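Putative decarboxylase involved in desferrioxamine biosynthesis (PDB 5O5C) probably decarboxylates lysine with the help of pyridoxal 5'-phosphate, in the pathway that makes the siderophore desferrioxamine E. Local coordinates at residues H103-V107 against D493-V497; Q172-M176 against K375-T379. One frame throughout, in Å; residues are numbered along the deposited sequence.

Contact 1: residues H103-V107 against D493-V497; sequences HPKYV and DIEDV
Lys105 and Asp493 mark the closest approach of the two backbones, 6.6 Å between their CA atoms, where a type I beta turn from His103 to Tyr106 sits beside helix 491-510. The contact joins the loop ahead of helix 116-128 to the C-terminal helix of this PLP-dependent decarboxylase, of fold type I, by a salt-bridge network. Asp493 and Asp496, three residues apart, turn to the same side of the helix, and Lys105 answers both: NZ lies 2.9 Å from Asp493 OD1 and 3.0 Å from Asp496 OD2. Each oxygen uses its anti lone pair, the one facing away from the other oxygen of the same carboxylate. A lysine suits the place because its long chain can span the gap, and the bend at its end (chi4 17°) swings NZ to meet both acids. Asp493 OD2 is held separately by Thr490 OG1, which helps fix the carboxylate's rotation; Pro104 CB packs 3.7 Å from the same OD2. Deeper in the contact, buried valines meet: Val107 CG2 lies 4.3 Å from Val497 CG1, and Phe482 of strand 477-483 packs on both. The turn is braced by its own histidine, for Lys105 N donates to His103 ND1 at 3.1 Å and 167°, close to the plane of the imidazole ring.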
ATOM      1  N   HIS B 103      15.492  18.337   6.882  1.00 25.33           N
ATOM      2  CA  HIS B 103      16.361  19.119   7.722  1.00 27.15           C
ATOM      3  C   HIS B 103      17.563  18.266   8.134  1.00 27.62           C
ATOM      4  O   HIS B 103      17.360  17.132   8.576  1.00 23.47           O
ATOM      5  CB  HIS B 103      15.627  19.596   8.946  1.00 25.45           C
ATOM      6  CG  HIS B 103      16.287  20.760   9.575  1.00 28.14           C
ATOM      7  ND1 HIS B 103      17.380  20.626  10.383  1.00 26.10           N
ATOM      8  CD2 HIS B 103      16.121  22.088   9.378  1.00 27.55           C
ATOM      9  CE1 HIS B 103      17.815  21.822  10.731  1.00 26.73           C
ATOM     10  NE2 HIS B 103      17.066  22.726  10.130  1.00 26.03           N
ATOM     11  N   PRO B 104      18.804  18.795   7.999  1.00 27.25           N
ATOM     12  CA  PRO B 104      19.991  18.093   8.498  1.00 27.18           C
ATOM     13  C   PRO B 104      19.958  17.547   9.924  1.00 26.15           C
ATOM     14  O   PRO B 104      20.682  16.584  10.233  1.00 22.75           O
ATOM     15  CB  PRO B 104      21.111  19.157   8.389  1.00 31.06           C
ATOM     16  CG  PRO B 104      20.549  20.287   7.582  1.00 30.47           C
ATOM     17  CD  PRO B 104      19.199  19.891   7.100  1.00 31.78           C
ATOM     18  N   LYS B 105      19.158  18.136  10.807  1.00 25.01           N
ATOM     19  CA  LYS B 105      19.162  17.673  12.196  1.00 26.73           C
ATOM     20  C   LYS B 105      18.076  16.631  12.521  1.00 27.12           C
ATOM     21  O   LYS B 105      17.898  16.272  13.711  1.00 23.92           O
ATOM     22  CB  LYS B 105      19.150  18.869  13.139  1.00 26.42           C
ATOM     23  CG  LYS B 105      20.454  19.665  13.074  1.00 27.60           C
ATOM     24  CD  LYS B 105      20.316  21.035  13.748  1.00 26.69           C
ATOM     25  CE  LYS B 105      21.606  21.710  14.156  1.00 27.99           C
ATOM     26  NZ  LYS B 105      22.827  21.194  13.530  1.00 27.36           N
ATOM     27  N   TYR B 106      17.378  16.140  11.475  1.00 26.12           N
ATOM     28  CA  TYR B 106      16.557  14.950  11.559  1.00 25.74           C
ATOM     29  C   TYR B 106      17.474  13.765  11.314  1.00 29.15           C
ATOM     30  O   TYR B 106      17.829  13.477  10.174  1.00 29.22           O
ATOM     31  CB  TYR B 106      15.417  14.894  10.499  1.00 27.71           C
ATOM     32  CG  TYR B 106      14.678  13.595  10.659  1.00 25.75           C
ATOM     33  CD1 TYR B 106      13.746  13.473  11.644  1.00 26.97           C
ATOM     34  CD2 TYR B 106      15.025  12.444   9.936  1.00 30.35           C
ATOM     35  CE1 TYR B 106      13.129  12.287  11.907  1.00 28.60           C
ATOM     36  CE2 TYR B 106      14.353  11.241  10.174  1.00 29.32           C
ATOM     37  CZ  TYR B 106      13.393  11.197  11.174  1.00 27.36           C
ATOM     38  OH  TYR B 106      12.679  10.056  11.529  1.00 30.26           O
ATOM     39  N   VAL B 107      17.807  13.057  12.380  1.00 28.63           N
ATOM     40  CA  VAL B 107      18.776  11.966  12.338  1.00 28.30           C
ATOM     41  C   VAL B 107      18.184  10.832  13.168  1.00 28.15           C
ATOM     42  O   VAL B 107      18.919  10.196  13.939  1.00 30.46           O
ATOM     43  CB  VAL B 107      20.182  12.391  12.898  1.00 26.73           C
ATOM     44  CG1 VAL B 107      21.008  13.147  11.864  1.00 29.17           C
ATOM     45  CG2 VAL B 107      20.052  13.237  14.161  1.00 28.56           C
ATOM     46  N   ASP B 493      26.913  19.576  12.031  1.00 40.56           N
ATOM     47  CA  ASP B 493      25.547  19.171  12.405  1.00 38.13           C
ATOM     48  C   ASP B 493      25.504  18.024  13.436  1.00 34.36           C
ATOM     49  O   ASP B 493      24.770  18.091  14.409  1.00 38.96           O
ATOM     50  CB  ASP B 493      24.751  18.818  11.151  1.00 38.67           C
ATOM     51  CG  ASP B 493      24.462  20.026  10.311  1.00 41.43           C
ATOM     52  OD1 ASP B 493      23.989  20.998  10.913  1.00 44.14           O
ATOM     53  OD2 ASP B 493      24.685  19.996   9.077  1.00 38.19           O
ATOM     54  N   ILE B 494      26.328  17.015  13.245  1.00 31.56           N
ATOM     55  CA  ILE B 494      26.406  15.889  14.164  1.00 33.38           C
ATOM     56  C   ILE B 494      26.968  16.408  15.471  1.00 33.65           C
ATOM     57  O   ILE B 494      26.422  16.106  16.529  1.00 38.14           O
ATOM     58  CB  ILE B 494      27.335  14.788  13.661  1.00 34.80           C
ATOM     59  CG1 ILE B 494      26.976  14.363  12.273  1.00 34.89           C
ATOM     60  CG2 ILE B 494      27.379  13.583  14.623  1.00 34.30           C
ATOM     61  CD1 ILE B 494      28.200  14.029  11.488  1.00 39.11           C
ATOM     62  N   GLU B 495      28.019  17.222  15.400  1.00 36.74           N
ATOM     63  CA  GLU B 495      28.593  17.828  16.623  1.00 38.16           C
ATOM     64  C   GLU B 495      27.521  18.543  17.426  1.00 36.22           C
ATOM     65  O   GLU B 495      27.443  18.377  18.617  1.00 38.53           O
ATOM     66  CB  GLU B 495      29.710  18.837  16.338  1.00 36.81           C
ATOM     67  CG  GLU B 495      30.992  18.291  15.755  1.00 41.63           C
ATOM     68  CD  GLU B 495      31.944  19.424  15.369  1.00 42.56           C
ATOM     69  OE1 GLU B 495      32.211  20.285  16.233  1.00 51.57           O
ATOM     70  OE2 GLU B 495      32.401  19.480  14.208  1.00 45.88           O
ATOM     71  N   ASP B 496      26.693  19.335  16.754  1.00 36.64           N
ATOM     72  CA  ASP B 496      25.602  20.038  17.431  1.00 31.90           C
ATOM     73  C   ASP B 496      24.709  19.093  18.237  1.00 31.85           C
ATOM     74  O   ASP B 496      24.396  19.370  19.431  1.00 29.55           O
ATOM     75  CB  ASP B 496      24.766  20.838  16.398  1.00 30.90           C
ATOM     76  CG  ASP B 496      25.461  22.110  15.927  1.00 35.62           C
ATOM     77  OD1 ASP B 496      26.516  22.478  16.471  1.00 39.73           O
ATOM     78  OD2 ASP B 496      24.949  22.787  15.021  1.00 34.07           O
ATOM     79  N   VAL B 497      24.327  17.969  17.605  1.00 31.23           N
ATOM     80  CA  VAL B 497      23.273  17.078  18.139  1.00 29.40           C
ATOM     81  C   VAL B 497      23.880  16.303  19.317  1.00 30.04           C
ATOM     82  O   VAL B 497      23.283  16.203  20.396  1.00 34.76           O
ATOM     83  CB  VAL B 497      22.666  16.146  17.057  1.00 29.07           C
ATOM     84  CG1 VAL B 497      21.521  15.305  17.612  1.00 31.32           C
ATOM     85  CG2 VAL B 497      22.113  16.937  15.883  1.00 31.60           C
TER

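Contact 2: residues Q172-M176 against K375-T379; sequences QSNLM and KSIQT. With PLP (pyridoxal-5'-phosphate), chain G.
Met176 and Ile377 make the tight part of this buried contact, between helix 170-189 and the loop before helix 385-394. The two side chains reach toward each other, and the methionine methyl CE presses on Ile377 CG1 at 3.4 Å, closer than carbons usually come. The straight, unbranched methionine suits the place by carrying its methyl group across from the helix. Ile377 holds CG1 between its backbone N and carbonyl carbon (chi1 56°), which directs this branch toward the helix; its CD1 lies 3.6 Å from Gln172 CG. Packing eases on the Leu175 side, where Leu175 CD2 stays 4.0 Å from Ile377 CD1; Ile377 is partly exposed, and Ile225 of the second subunit also packs against it. The polar part pairs the amides of Gln172 and Gln378, their planes 80° apart. Gln172 NE2 donates to Gln378 OE1 at 3.0 Å; the N-H points almost straight at the oxygen, yet arrives 48° out of the carbonyl plane of Gln378 and misses the lone pairs. Gln172 OE1 is hydrogen-bonded to Ser168 OG of the same chain, so both ends fix the amide's flip. In the loop, Ser376 OG accepts a hydrogen bond from Gln378 N (3.1 Å) in an ST turn. Thr379 CB contacts PLP O3P at 3.5 Å, while its OG1 is hydrogen-bonded to Thr171 OG1 of the second subunit. This PLP is hydrogen-bonded to Thr380 OG1 and to Thr171, Thr273 and His329 of the second subunit. The loop is thus gripped from both subunits, consistent with a cofactor site shared across the dimer interface.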
ATOM      1  N   GLN B 172       4.792  -5.646   3.609  1.00 17.24           N
ATOM      2  CA  GLN B 172       4.065  -6.511   2.686  1.00 18.27           C
ATOM      3  C   GLN B 172       5.035  -7.388   1.879  1.00 18.58           C
ATOM      4  O   GLN B 172       4.742  -8.532   1.600  1.00 15.85           O
ATOM      5  CB  GLN B 172       3.199  -5.667   1.747  1.00 20.39           C
ATOM      6  CG  GLN B 172       2.379  -6.406   0.738  1.00 21.40           C
ATOM      7  CD  GLN B 172       1.813  -5.455  -0.311  1.00 23.19           C
ATOM      8  OE1 GLN B 172       1.498  -4.355  -0.010  1.00 25.24           O
ATOM      9  NE2 GLN B 172       1.796  -5.867  -1.561  1.00 29.85           N
ATOM     10  N   SER B 173       6.206  -6.865   1.527  1.00 18.40           N
ATOM     11  CA  SER B 173       7.226  -7.724   0.870  1.00 19.18           C
ATOM     12  C   SER B 173       7.653  -8.924   1.759  1.00 20.12           C
ATOM     13  O   SER B 173       7.741 -10.099   1.258  1.00 19.76           O
ATOM     14  CB  SER B 173       8.404  -6.859   0.475  1.00 18.96           C
ATOM     15  OG  SER B 173       7.905  -5.750  -0.315  1.00 19.87           O
ATOM     16  N   ASN B 174       7.853  -8.648   3.057  1.00 18.61           N
ATOM     17  CA  ASN B 174       8.201  -9.692   4.037  1.00 19.37           C
ATOM     18  C   ASN B 174       7.063 -10.654   4.226  1.00 19.97           C
ATOM     19  O   ASN B 174       7.304 -11.834   4.399  1.00 20.53           O
ATOM     20  CB  ASN B 174       8.673  -9.152   5.382  1.00 19.28           C
ATOM     21  CG  ASN B 174      10.098  -8.617   5.343  1.00 19.53           C
ATOM     22  OD1 ASN B 174      10.865  -8.907   4.414  1.00 17.95           O
ATOM     23  ND2 ASN B 174      10.471  -7.863   6.366  1.00 19.09           N
ATOM     24  N   LEU B 175       5.823 -10.175   4.140  1.00 20.21           N
ATOM     25  CA  LEU B 175       4.689 -11.101   4.187  1.00 19.22           C
ATOM     26  C   LEU B 175       4.724 -12.041   2.984  1.00 20.06           C
ATOM     27  O   LEU B 175       4.564 -13.279   3.150  1.00 18.79           O
ATOM     28  CB  LEU B 175       3.365 -10.379   4.277  1.00 19.78           C
ATOM     29  CG  LEU B 175       2.095 -11.225   4.126  1.00 23.02           C
ATOM     30  CD1 LEU B 175       2.076 -12.327   5.149  1.00 21.12           C
ATOM     31  CD2 LEU B 175       0.885 -10.314   4.268  1.00 24.40           C
ATOM     32  N   MET B 176       5.013 -11.484   1.810  1.00 18.68           N
ATOM     33  CA  MET B 176       4.970 -12.291   0.594  1.00 23.47           C
ATOM     34  C   MET B 176       6.076 -13.322   0.667  1.00 20.69           C
ATOM     35  O   MET B 176       5.859 -14.474   0.269  1.00 20.30           O
ATOM     36  CB  MET B 176       5.123 -11.446  -0.678  1.00 22.91           C
ATOM     37  CG  MET B 176       3.989 -10.510  -0.980  1.00 26.54           C
ATOM     38  SD  MET B 176       4.408  -9.706  -2.535  1.00 26.19           S
ATOM     39  CE  MET B 176       3.065  -8.555  -2.792  1.00 36.25           C
ATOM     40  N   LYS B 375       1.144 -11.524  -9.832  1.00 26.40           N
ATOM     41  CA  LYS B 375       2.256 -11.646  -8.873  1.00 24.56           C
ATOM     42  C   LYS B 375       2.082 -10.894  -7.522  1.00 23.66           C
ATOM     43  O   LYS B 375       3.002 -10.830  -6.689  1.00 24.92           O
ATOM     44  CB  LYS B 375       3.557 -11.121  -9.510  1.00 26.74           C
ATOM     45  CG  LYS B 375       3.852 -11.595 -10.932  1.00 28.71           C
ATOM     46  CD  LYS B 375       5.139 -11.035 -11.529  1.00 27.56           C
ATOM     47  CE  LYS B 375       5.062  -9.562 -11.843  1.00 25.79           C
ATOM     48  NZ  LYS B 375       6.220  -9.036 -12.590  1.00 22.79           N
ATOM     49  N   SER B 376       0.915 -10.345  -7.294  1.00 23.28           N
ATOM     50  CA  SER B 376       0.681  -9.365  -6.228  1.00 21.69           C
ATOM     51  C   SER B 376      -0.320  -9.927  -5.287  1.00 19.84           C
ATOM     52  O   SER B 376      -1.118 -10.773  -5.703  1.00 21.15           O
ATOM     53  CB  SER B 376       0.153  -8.072  -6.852  1.00 20.53           C
ATOM     54  OG  SER B 376       0.034  -7.004  -5.920  1.00 20.01           O
ATOM     55  N   ILE B 377      -0.259  -9.491  -4.019  1.00 20.66           N
ATOM     56  CA  ILE B 377      -1.286  -9.703  -3.034  1.00 21.90           C
ATOM     57  C   ILE B 377      -2.178  -8.461  -2.831  1.00 23.55           C
ATOM     58  O   ILE B 377      -3.060  -8.454  -1.952  1.00 25.55           O
ATOM     59  CB  ILE B 377      -0.763 -10.267  -1.651  1.00 23.56           C
ATOM     60  CG1 ILE B 377       0.293  -9.396  -1.048  1.00 22.40           C
ATOM     61  CG2 ILE B 377      -0.304 -11.721  -1.760  1.00 25.51           C
ATOM     62  CD1 ILE B 377       0.176  -9.278   0.435  1.00 23.57           C
ATOM     63  N   GLN B 378      -1.961  -7.423  -3.637  1.00 23.46           N
ATOM     64  CA  GLN B 378      -2.896  -6.311  -3.766  1.00 24.80           C
ATOM     65  C   GLN B 378      -3.699  -6.485  -5.068  1.00 25.88           C
ATOM     66  O   GLN B 378      -3.318  -7.259  -5.971  1.00 19.94           O
ATOM     67  CB  GLN B 378      -2.111  -4.989  -3.850  1.00 27.43           C
ATOM     68  CG  GLN B 378      -1.236  -4.639  -2.634  1.00 30.01           C
ATOM     69  CD  GLN B 378      -0.301  -3.448  -2.861  1.00 31.29           C
ATOM     70  OE1 GLN B 378       0.805  -3.593  -3.334  1.00 35.34           O
ATOM     71  NE2 GLN B 378      -0.735  -2.291  -2.480  1.00 37.04           N
ATOM     72  N   THR B 379      -4.765  -5.698  -5.180  1.00 24.55           N
ATOM     73  CA  THR B 379      -5.469  -5.539  -6.407  1.00 22.25           C
ATOM     74  C   THR B 379      -5.140  -4.169  -7.040  1.00 19.23           C
ATOM     75  O   THR B 379      -4.087  -3.996  -7.600  1.00 16.87           O
ATOM     76  CB  THR B 379      -6.971  -5.865  -6.235  1.00 24.21           C
ATOM     77  OG1 THR B 379      -7.148  -7.110  -5.521  1.00 24.67           O
ATOM     78  CG2 THR B 379      -7.622  -6.055  -7.646  1.00 24.80           C
TER
HETATM   79  N1  PLP G 601     -14.302  -5.426  -3.016  1.00 42.59           N
HETATM   80  C2  PLP G 601     -15.041  -4.920  -4.037  1.00 38.66           C
HETATM   81  C2A PLP G 601     -16.538  -4.979  -4.023  1.00 38.46           C
HETATM   82  C3  PLP G 601     -14.386  -4.253  -5.169  1.00 40.19           C
HETATM   83  O3  PLP G 601     -15.151  -3.759  -6.184  1.00 40.99           O
HETATM   84  C4  PLP G 601     -12.902  -4.194  -5.158  1.00 39.52           C
HETATM   85  C4A PLP G 601     -12.157  -3.530  -6.256  1.00 40.13           C
HETATM   86  C5  PLP G 601     -12.201  -4.796  -3.984  1.00 41.78           C
HETATM   87  C6  PLP G 601     -12.956  -5.372  -2.958  1.00 38.77           C
HETATM   88  C5A PLP G 601     -10.686  -4.749  -3.890  1.00 41.75           C
HETATM   89  O4P PLP G 601     -10.257  -3.398  -3.689  1.00 42.46           O
HETATM   90  P   PLP G 601      -8.880  -2.832  -4.317  1.00 40.88           P
HETATM   91  O1P PLP G 601      -8.944  -1.367  -3.939  1.00 39.15           O
HETATM   92  O2P PLP G 601      -7.827  -3.622  -3.574  1.00 35.94           O
HETATM   93  O3P PLP G 601      -8.957  -3.069  -5.791  1.00 41.49           O

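Overall arrangement
After three N-terminal helices the chain reaches 103-107, and farther on comes the seven-stranded mixed sheet with helix 170-189, which supplies 172-176. Some two hundred residues later 375-379 returns to it, closing the inner loop as contact 2 and tying that helix to the loop after strand 339-343. The chain then runs through helices 385-394 and 397-420 and the four-stranded antiparallel sheet to helix 491-510, whose residues 493-497 close the outer loop as contact 1, joining an early loop to the C-terminal helix next to that sheet. The inner loop lies wholly within the outer one. The centres of contacts 1 and 2 are 36 Å apart, on opposite sides of the chain's centre.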